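Protein DOA1 (Saccharomyces cerevisiae, PDB 3ODT) probably binds ubiquitin through its seven-bladed WD40 beta-propeller domain and helps to regulate the turnover of F-box proteins. Local coordinates at residues 65-69 against 70-74; 127-131 against 132-136. One frame throughout, in Å; residues are numbered along the deposited sequence.

Contact 1 and contact 2 are the hairpin ends of two successive blades of the WD40 propeller, their centres 15 Å and nearest atoms about 5 Å apart. Contact 1 joins the two inner strands of its blade, 62-68 and 73-78; contact 2 joins the two outer strands of the next, 125-130 and 133-139. Both are partly buried: Asp68, Leu74, Val128 and Trp129 lie inside; the turn of contact 1, Leu134 and Val135 are exposed. At residues 65-74 an aspartate carboxylate organises a longer turn from within, and a G1 bulge follows. At 127-136 the turn is a tight type I' turn, a classic bulge lies further along the strands, and a tryptophan-leucine CH-pi contact dominates the side chains.

Contact 1: residues 65-69 against 70-74; sequences VCYDS and EKELL
The Tyr67 side chain runs alongside that of Glu72, both pointing the same way, with OH of Tyr67 3.5 Å from CG of Glu72. They sit at the end of the beta hairpin formed by the two inner strands of a WD40 propeller blade, 62-68 and 73-78. The contact is made by the aliphatic part of the glutamate, whose carboxylate plane is turned 60° from the ring. Nearer the strands, CD1 of Tyr67 meets CD2 of Leu74 at 4.0 Å, the two residues being a non-hydrogen-bonded antiparallel pair. Beyond this hairpin, Val27 touches both side chains. Asp68 and Leu73 form the hydrogen-bonded pair: Asp68 N gives a nearly straight bond to Leu73 O (2.9 Å), and Leu73 N returns one to Asp68 O (3.1 Å). Glu72 also faces Asp68, a G1 beta bulge, and its positive phi of 56° is the left-handed conformation expected at the first bulge position. On the face opposite Tyr67, the Asp68 side chain has CG anti to its own N (chi1 173°), which swings the carboxylate forward over the turn, where it closes an Asx turn. Phe112 of the strand 107-113 packs on Asp68 and Cys66. The aliphatic chain of Lys71 passes the same carboxylate, its CD 3.6 Å from Asp68 OD2, while its amino group stays apart. Two amides grip one oxygen: Glu70 N reaches Asp68 OD1 nearly in line with its C-O bond, and Lys71 N comes from above the carboxylate plane, each at 2.9 Å.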
loop_
_atom_site.group_PDB
_atom_site.type_symbol
_atom_site.label_atom_id
_atom_site.label_comp_id
_atom_site.label_asym_id
_atom_site.label_seq_id
_atom_site.Cartn_x
_atom_site.Cartn_y
_atom_site.Cartn_z
ATOM N N VAL A 65 -5.500 2.005 3.730
ATOM C CA VAL A 65 -5.228 3.192 4.533
ATOM C C VAL A 65 -4.160 4.017 3.819
ATOM O O VAL A 65 -3.311 3.472 3.084
ATOM C CB VAL A 65 -4.726 2.803 5.969
ATOM C CG1 VAL A 65 -3.323 2.188 5.919
ATOM C CG2 VAL A 65 -4.785 3.971 6.952
ATOM N N CYS A 66 -4.226 5.334 4.026
ATOM C CA CYS A 66 -3.145 6.238 3.652
ATOM C C CYS A 66 -3.197 7.436 4.584
ATOM O O CYS A 66 -4.083 7.534 5.447
ATOM C CB CYS A 66 -3.209 6.651 2.180
ATOM S SG CYS A 66 -4.581 7.734 1.747
ATOM N N TYR A 67 -2.251 8.346 4.402
ATOM C CA TYR A 67 -2.095 9.459 5.319
ATOM C C TYR A 67 -1.975 10.758 4.520
ATOM O O TYR A 67 -1.103 10.891 3.660
ATOM C CB TYR A 67 -0.868 9.262 6.207
ATOM C CG TYR A 67 -0.601 10.428 7.145
ATOM C CD1 TYR A 67 -1.563 10.836 8.065
ATOM C CD2 TYR A 67 0.617 11.109 7.127
ATOM C CE1 TYR A 67 -1.340 11.876 8.907
ATOM C CE2 TYR A 67 0.846 12.157 7.982
ATOM C CZ TYR A 67 -0.149 12.550 8.866
ATOM O OH TYR A 67 0.037 13.606 9.737
ATOM N N ASP A 68 -2.911 11.672 4.782
ATOM C CA ASP A 68 -2.900 13.016 4.231
ATOM C C ASP A 68 -2.107 13.850 5.234
ATOM O O ASP A 68 -2.564 14.174 6.335
ATOM C CB ASP A 68 -4.323 13.551 4.046
ATOM C CG ASP A 68 -4.373 15.031 3.627
ATOM O OD1 ASP A 68 -3.409 15.808 3.888
ATOM O OD2 ASP A 68 -5.420 15.439 3.052
ATOM N N SER A 69 -0.880 14.165 4.838
ATOM C CA SER A 69 0.088 14.802 5.709
ATOM C C SER A 69 -0.139 16.313 5.900
ATOM O O SER A 69 0.472 16.934 6.781
ATOM C CB SER A 69 1.489 14.557 5.145
ATOM O OG SER A 69 1.563 14.894 3.756
ATOM N N GLU A 70 -0.988 16.935 5.101
ATOM C CA GLU A 70 -1.273 18.355 5.374
ATOM C C GLU A 70 -2.481 18.509 6.319
ATOM O O GLU A 70 -2.413 19.237 7.319
ATOM C CB GLU A 70 -1.417 19.176 4.075
ATOM C CG GLU A 70 -0.044 19.420 3.392
ATOM C CD GLU A 70 -0.065 20.408 2.241
ATOM O OE1 GLU A 70 -1.150 20.961 1.918
ATOM O OE2 GLU A 70 1.031 20.634 1.646
ATOM N N LYS A 71 -3.570 17.794 6.033
ATOM C CA LYS A 71 -4.729 17.771 6.924
ATOM C C LYS A 71 -4.490 16.916 8.186
ATOM O O LYS A 71 -5.232 17.025 9.173
ATOM C CB LYS A 71 -5.962 17.269 6.172
ATOM C CG LYS A 71 -6.505 18.224 5.111
ATOM C CD LYS A 71 -7.778 17.650 4.553
ATOM C CE LYS A 71 -8.385 18.511 3.450
ATOM N NZ LYS A 71 -9.264 19.531 4.068
ATOM N N GLU A 72 -3.453 16.093 8.139
ATOM C CA GLU A 72 -3.105 15.143 9.208
ATOM C C GLU A 72 -4.287 14.242 9.493
ATOM O O GLU A 72 -4.711 14.066 10.643
ATOM C CB GLU A 72 -2.609 15.892 10.455
ATOM C CG GLU A 72 -1.445 16.812 10.092
ATOM C CD GLU A 72 -0.639 17.314 11.275
ATOM O OE1 GLU A 72 -0.723 16.741 12.378
ATOM O OE2 GLU A 72 0.125 18.263 11.089
ATOM N N LEU A 73 -4.776 13.626 8.419
ATOM C CA LEU A 73 -5.853 12.673 8.477
ATOM C C LEU A 73 -5.399 11.319 8.007
ATOM O O LEU A 73 -4.744 11.194 6.970
ATOM C CB LEU A 73 -7.020 13.067 7.597
ATOM C CG LEU A 73 -7.753 14.332 8.019
ATOM C CD1 LEU A 73 -8.769 14.694 6.944
ATOM C CD2 LEU A 73 -8.412 14.157 9.367
ATOM N N LEU A 74 -5.775 10.318 8.781
ATOM C CA LEU A 74 -5.700 8.947 8.324
ATOM C C LEU A 74 -6.938 8.651 7.483
ATOM O O LEU A 74 -8.068 8.780 7.972
ATOM C CB LEU A 74 -5.649 7.985 9.505
ATOM C CG LEU A 74 -4.344 8.031 10.291
ATOM C CD1 LEU A 74 -4.520 7.280 11.571
ATOM C CD2 LEU A 74 -3.167 7.480 9.499
#

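Contact 2: residues 127-131 against 132-136; sequences KVWKE and GSLVY
Leu134 lays its CD1 methyl over one face of the Trp129 indole, a CH-pi contact 4.0 Å from the centroid of the six-membered ring and almost on its normal. The setting is the hairpin between the two outer strands of a WD40 blade, 125-130 and 133-139. Among the apolar contacts, Leu134 CG stands opposite its backbone N (chi1 -180°), which sets CD1 above the indole and beside the Lys127 chain, 3.5 Å from Lys127 CB. On the other face of the sheet, Val128 CB approaches the edge of the Tyr136 ring at CD2 (4.1 Å), and CG2 of Val135 rests against CG of Lys130. The polar ends are held from outside: Trp129 NE1 bonds to Ser119 OG, as in many WD40 repeats, and Lys127 NZ bonds to Asn137 and Thr125. With an alanine in place of Trp129, Leu134 would probably lose the aromatic surface under its methyl and Ser119 its indole N-H partner.

The backbone bonds fall in two groups. At the turn, a type I' turn from Lys130 to Ser133, Lys130 N binds Ser133 O (3.0 Å), and Ser133 N returns the bond to Lys130 O (3.1 Å). Further along, Val135 and Tyr136 both face Val128 in a classic beta bulge: Val128 O accepts Val135 N at 2.8 Å and Tyr136 N at 3.2 Å, and Val128 N binds Tyr136 O. With two donors on one carbonyl, the bulge shifts the register by one residue without leaving either amide unbonded, while the indole, tied by its N-H to Ser119 on the next strand inward, offers Leu134 an apolar face to rest on.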
loop_
_atom_site.group_PDB
_atom_site.type_symbol
_atom_site.label_atom_id
_atom_site.label_comp_id
_atom_site.label_asym_id
_atom_site.label_seq_id
_atom_site.Cartn_x
_atom_site.Cartn_y
_atom_site.Cartn_z
ATOM N N LYS A 127 -10.540 6.050 -8.348
ATOM C CA LYS A 127 -11.123 7.369 -8.274
ATOM C C LYS A 127 -10.069 8.312 -7.751
ATOM O O LYS A 127 -9.269 7.969 -6.871
ATOM C CB LYS A 127 -12.381 7.379 -7.403
ATOM C CG LYS A 127 -13.603 6.774 -8.142
ATOM C CD LYS A 127 -14.826 6.587 -7.246
ATOM C CE LYS A 127 -16.063 6.196 -8.061
ATOM N NZ LYS A 127 -15.889 5.150 -9.095
ATOM N N VAL A 128 -10.083 9.522 -8.286
ATOM C CA VAL A 128 -9.131 10.550 -7.901
ATOM C C VAL A 128 -9.903 11.685 -7.248
ATOM O O VAL A 128 -10.896 12.212 -7.812
ATOM C CB VAL A 128 -8.401 11.119 -9.127
ATOM C CG1 VAL A 128 -7.460 12.292 -8.720
ATOM C CG2 VAL A 128 -7.654 10.023 -9.836
ATOM N N TRP A 129 -9.468 12.042 -6.042
ATOM C CA TRP A 129 -10.194 12.980 -5.187
ATOM C C TRP A 129 -9.298 14.137 -4.760
ATOM O O TRP A 129 -8.127 13.945 -4.457
ATOM C CB TRP A 129 -10.687 12.287 -3.918
ATOM C CG TRP A 129 -11.216 10.903 -4.059
ATOM C CD1 TRP A 129 -10.476 9.769 -4.195
ATOM C CD2 TRP A 129 -12.597 10.477 -4.003
ATOM N NE1 TRP A 129 -11.297 8.683 -4.248
ATOM C CE2 TRP A 129 -12.605 9.079 -4.149
ATOM C CE3 TRP A 129 -13.810 11.140 -3.886
ATOM C CZ2 TRP A 129 -13.774 8.323 -4.135
ATOM C CZ3 TRP A 129 -14.989 10.391 -3.892
ATOM C CH2 TRP A 129 -14.950 8.988 -4.011
ATOM N N LYS A 130 -9.853 15.336 -4.762
ATOM C CA LYS A 130 -9.157 16.514 -4.274
ATOM C C LYS A 130 -10.123 17.339 -3.471
ATOM O O LYS A 130 -11.275 17.522 -3.858
ATOM C CB LYS A 130 -8.623 17.355 -5.432
ATOM C CG LYS A 130 -7.759 16.576 -6.412
ATOM C CD LYS A 130 -7.325 17.474 -7.581
ATOM C CE LYS A 130 -6.437 16.742 -8.540
ATOM N NZ LYS A 130 -5.944 17.611 -9.663
ATOM N N GLU A 131 -9.640 17.840 -2.345
ATOM C CA GLU A 131 -10.430 18.696 -1.472
ATOM C C GLU A 131 -11.793 18.073 -1.142
ATOM O O GLU A 131 -12.808 18.775 -1.040
ATOM C CB GLU A 131 -10.575 20.081 -2.108
ATOM C CG GLU A 131 -9.254 20.862 -2.107
ATOM C CD GLU A 131 -9.225 22.045 -3.072
ATOM O OE1 GLU A 131 -10.268 22.368 -3.682
ATOM O OE2 GLU A 131 -8.144 22.658 -3.217
ATOM N N GLY A 132 -11.821 16.754 -0.970
ATOM C CA GLY A 132 -12.998 16.076 -0.426
ATOM C C GLY A 132 -14.015 15.706 -1.494
ATOM O O GLY A 132 -15.142 15.289 -1.203
ATOM N N SER A 133 -13.596 15.826 -2.741
ATOM C CA SER A 133 -14.505 15.788 -3.860
ATOM C C SER A 133 -13.932 14.943 -5.000
ATOM O O SER A 133 -12.739 15.030 -5.315
ATOM C CB SER A 133 -14.757 17.227 -4.348
ATOM O OG SER A 133 -15.608 17.238 -5.472
ATOM N N LEU A 134 -14.796 14.158 -5.635
ATOM C CA LEU A 134 -14.393 13.306 -6.756
ATOM C C LEU A 134 -14.105 14.157 -7.968
ATOM O O LEU A 134 -14.992 14.872 -8.438
ATOM C CB LEU A 134 -15.495 12.305 -7.101
ATOM C CG LEU A 134 -15.146 11.381 -8.249
ATOM C CD1 LEU A 134 -13.923 10.528 -7.930
ATOM C CD2 LEU A 134 -16.360 10.471 -8.500
ATOM N N VAL A 135 -12.872 14.085 -8.466
ATOM C CA VAL A 135 -12.465 14.837 -9.634
ATOM C C VAL A 135 -12.451 13.984 -10.908
ATOM O O VAL A 135 -12.927 14.421 -11.972
ATOM C CB VAL A 135 -11.092 15.449 -9.428
ATOM C CG1 VAL A 135 -10.639 16.166 -10.702
ATOM C CG2 VAL A 135 -11.124 16.412 -8.249
ATOM N N TYR A 136 -11.854 12.790 -10.821
ATOM C CA TYR A 136 -11.864 11.849 -11.942
ATOM C C TYR A 136 -12.296 10.459 -11.506
ATOM O O TYR A 136 -11.776 9.895 -10.528
ATOM C CB TYR A 136 -10.487 11.747 -12.609
ATOM C CG TYR A 136 -9.862 13.067 -12.994
ATOM C CD1 TYR A 136 -10.412 13.860 -13.973
ATOM C CD2 TYR A 136 -8.681 13.476 -12.422
ATOM C CE1 TYR A 136 -9.836 15.048 -14.338
ATOM C CE2 TYR A 136 -8.084 14.665 -12.786
ATOM C CZ TYR A 136 -8.670 15.443 -13.738
ATOM O OH TYR A 136 -8.100 16.629 -14.096
#